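PDB 2NVO: RNA-binding protein RO60 from Deinococcus radiodurans, which binds several small RNAs that accumulate during recovery from ultraviolet irradiation and contributes to the resistance of the bacterium to such irradiation. Local coordinates for residues Ser503-Gln508 with Met512-Gly517. Numbering follows the deposited sequence.
Sequences SIADPQ and MLDVVG
In the VWFA-like domain, the loop that leads into strand 512-517 folds back over the start of that strand, and the carboxylate of Asp514 grips the backbone of Ile504 and Ala505. Ile504 N gives a nearly straight bond to Asp514 OD2, 2.8 Å long, on the syn side of that oxygen. Ala505 N reaches the same Asp514 OD2 at 3.1 Å, also on the syn side but 32° out of the carboxylate plane. A weak bond from Ala505 N to Asp514 OD1 adds to this. Two consecutive amides thus share one oxygen, which fixes the rotation of the carboxylate and probably favours its charged form. With CG anti to the carbonyl carbon (chi1 -73°), the carboxylate of Asp514 reaches both amides.

Next to this grip, Ala505 CB packs on Met512 CB at 3.6 Å. The Met512 chain runs on along the loop and bends at its last torsion (chi3 85°). This sets Met512 CE against the loop backbone, 3.4 Å from Ile504 O. The same methyl also meets Ile504 CG2. The sulfur, Met512 SD, accepts a weak but straight bond from Asp506 N at 3.4 Å. Asp506 OD1 accepts a hydrogen bond from Gln508 N at 2.8 Å, an Asx turn.

Strand 512-517 lies between the parallel strands 491-496 and 56-59, with backbone bonds such as Leu513 to Val494 and Asp514 to Phe57. Helix 475-486 touches both parts: Met512 of the strand meets Leu479, and Ile504 of the loop meets Pro475.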
ATOM      1  N   SER A 503      17.834 -11.581  -7.078  1.00 17.74           N
ATOM      2  CA  SER A 503      18.706 -10.708  -6.300  1.00 18.84           C
ATOM      3  C   SER A 503      19.784 -10.055  -7.161  1.00 20.17           C
ATOM      4  O   SER A 503      20.616 -10.729  -7.783  1.00 18.66           O
ATOM      5  CB  SER A 503      19.312 -11.438  -5.095  1.00 22.43           C
ATOM      6  OG  SER A 503      20.100 -12.529  -5.509  1.00 29.13           O
ATOM      7  N   ILE A 504      19.738  -8.728  -7.192  1.00 15.03           N
ATOM      8  CA  ILE A 504      20.651  -7.922  -7.994  1.00 14.21           C
ATOM      9  C   ILE A 504      21.270  -6.889  -7.085  1.00 15.31           C
ATOM     10  O   ILE A 504      22.481  -6.678  -7.104  1.00 16.73           O
ATOM     11  CB  ILE A 504      19.897  -7.170  -9.094  1.00 11.55           C
ATOM     12  CG1 ILE A 504      19.150  -8.157 -10.007  1.00 16.52           C
ATOM     13  CG2 ILE A 504      20.848  -6.252  -9.873  1.00 13.46           C
ATOM     14  CD1 ILE A 504      19.817  -8.461 -11.313  1.00 15.55           C
ATOM     15  N   ALA A 505      20.420  -6.245  -6.290  1.00 12.14           N
ATOM     16  CA  ALA A 505      20.862  -5.253  -5.323  1.00 16.33           C
ATOM     17  C   ALA A 505      21.847  -5.846  -4.321  1.00 18.75           C
ATOM     18  O   ALA A 505      21.593  -6.895  -3.726  1.00 20.89           O
ATOM     19  CB  ALA A 505      19.665  -4.646  -4.583  1.00 12.21           C
ATOM     20  N   ASP A 506      22.965  -5.150  -4.133  1.00 18.93           N
ATOM     21  CA  ASP A 506      23.958  -5.530  -3.133  1.00 22.58           C
ATOM     22  C   ASP A 506      23.535  -5.046  -1.754  1.00 24.15           C
ATOM     23  O   ASP A 506      23.453  -3.847  -1.520  1.00 26.98           O
ATOM     24  CB  ASP A 506      25.315  -4.927  -3.490  1.00 23.01           C
ATOM     25  CG  ASP A 506      26.451  -5.534  -2.688  1.00 28.09           C
ATOM     26  OD1 ASP A 506      26.251  -5.849  -1.493  1.00 28.23           O
ATOM     27  OD2 ASP A 506      27.538  -5.712  -3.268  1.00 29.04           O
ATOM     28  N   PRO A 507      23.263  -5.984  -0.834  1.00 27.42           N
ATOM     29  CA  PRO A 507      22.801  -5.665   0.522  1.00 32.42           C
ATOM     30  C   PRO A 507      23.767  -4.716   1.219  1.00 30.60           C
ATOM     31  O   PRO A 507      23.352  -3.914   2.055  1.00 34.65           O
ATOM     32  CB  PRO A 507      22.813  -7.029   1.221  1.00 35.01           C
ATOM     33  CG  PRO A 507      22.707  -8.020   0.123  1.00 33.65           C
ATOM     34  CD  PRO A 507      23.474  -7.428  -1.014  1.00 30.26           C
ATOM     35  N   GLN A 508      25.042  -4.804   0.853  1.00 32.49           N
ATOM     36  CA  GLN A 508      26.076  -3.946   1.422  1.00 32.25           C
ATOM     37  C   GLN A 508      26.084  -2.532   0.833  1.00 33.75           C
ATOM     38  O   GLN A 508      26.709  -1.629   1.386  1.00 31.36           O
ATOM     39  CB  GLN A 508      27.452  -4.586   1.241  1.00 36.22           C
ATOM     40  CG  GLN A 508      27.552  -6.014   1.754  1.00 41.66           C
ATOM     41  CD  GLN A 508      28.995  -6.472   1.926  1.00 49.41           C
ATOM     42  OE1 GLN A 508      29.931  -5.756   1.563  1.00 52.24           O
ATOM     43  NE2 GLN A 508      29.181  -7.668   2.486  1.00 49.80           N
ATOM     44  N   MET A 512      21.030   0.672  -4.474  1.00 10.18           N
ATOM     45  CA  MET A 512      20.323  -0.349  -5.247  1.00 10.86           C
ATOM     46  C   MET A 512      19.057  -0.823  -4.550  1.00  9.55           C
ATOM     47  O   MET A 512      19.037  -1.010  -3.334  1.00  9.98           O
ATOM     48  CB  MET A 512      21.225  -1.567  -5.481  1.00 10.04           C
ATOM     49  CG  MET A 512      22.531  -1.224  -6.149  1.00 11.50           C
ATOM     50  SD  MET A 512      23.626  -2.647  -6.338  1.00 11.67           S
ATOM     51  CE  MET A 512      23.036  -3.362  -7.871  1.00 10.18           C
ATOM     52  N   LEU A 513      18.017  -1.058  -5.340  1.00  8.77           N
ATOM     53  CA  LEU A 513      16.746  -1.548  -4.805  1.00  7.84           C
ATOM     54  C   LEU A 513      16.164  -2.583  -5.761  1.00  6.46           C
ATOM     55  O   LEU A 513      16.083  -2.328  -6.957  1.00  6.54           O
ATOM     56  CB  LEU A 513      15.749  -0.394  -4.681  1.00  7.81           C
ATOM     57  CG  LEU A 513      14.349  -0.814  -4.212  1.00  5.82           C
ATOM     58  CD1 LEU A 513      14.425  -1.237  -2.775  1.00  8.91           C
ATOM     59  CD2 LEU A 513      13.331   0.330  -4.392  1.00  8.69           C
ATOM     60  N   ASP A 514      15.768  -3.733  -5.230  1.00  7.62           N
ATOM     61  CA  ASP A 514      15.033  -4.741  -5.993  1.00  8.56           C
ATOM     62  C   ASP A 514      13.576  -4.680  -5.549  1.00  8.96           C
ATOM     63  O   ASP A 514      13.282  -4.706  -4.348  1.00  8.05           O
ATOM     64  CB  ASP A 514      15.566  -6.149  -5.692  1.00  9.07           C
ATOM     65  CG  ASP A 514      16.924  -6.420  -6.307  1.00 11.77           C
ATOM     66  OD1 ASP A 514      17.375  -5.642  -7.177  1.00 13.97           O
ATOM     67  OD2 ASP A 514      17.542  -7.434  -5.935  1.00 14.09           O
ATOM     68  N   VAL A 515      12.670  -4.594  -6.514  1.00  7.11           N
ATOM     69  CA  VAL A 515      11.243  -4.654  -6.249  1.00  6.53           C
ATOM     70  C   VAL A 515      10.760  -5.972  -6.816  1.00  6.92           C
ATOM     71  O   VAL A 515      10.795  -6.193  -8.034  1.00  6.21           O
ATOM     72  CB  VAL A 515      10.496  -3.530  -6.952  1.00  5.36           C
ATOM     73  CG1 VAL A 515       8.970  -3.638  -6.700  1.00  6.16           C
ATOM     74  CG2 VAL A 515      11.061  -2.157  -6.516  1.00  5.83           C
ATOM     75  N   VAL A 516      10.318  -6.846  -5.925  1.00  7.42           N
ATOM     76  CA  VAL A 516       9.913  -8.190  -6.305  1.00  9.10           C
ATOM     77  C   VAL A 516       8.387  -8.216  -6.349  1.00  8.49           C
ATOM     78  O   VAL A 516       7.725  -8.094  -5.325  1.00 10.70           O
ATOM     79  CB  VAL A 516      10.427  -9.221  -5.280  1.00 10.19           C
ATOM     80  CG1 VAL A 516      10.080 -10.652  -5.728  1.00  9.90           C
ATOM     81  CG2 VAL A 516      11.930  -9.073  -5.105  1.00  9.88           C
ATOM     82  N   GLY A 517       7.838  -8.371  -7.541  1.00  9.48           N
ATOM     83  CA  GLY A 517       6.410  -8.222  -7.749  1.00  8.05           C
ATOM     84  C   GLY A 517       6.045  -6.758  -7.876  1.00 10.65           C
ATOM     85  O   GLY A 517       6.898  -5.892  -8.114  1.00  8.96           O
TER
HETATM   86  O   HOH W   1      19.441  -8.572  -3.294  1.00 25.35           O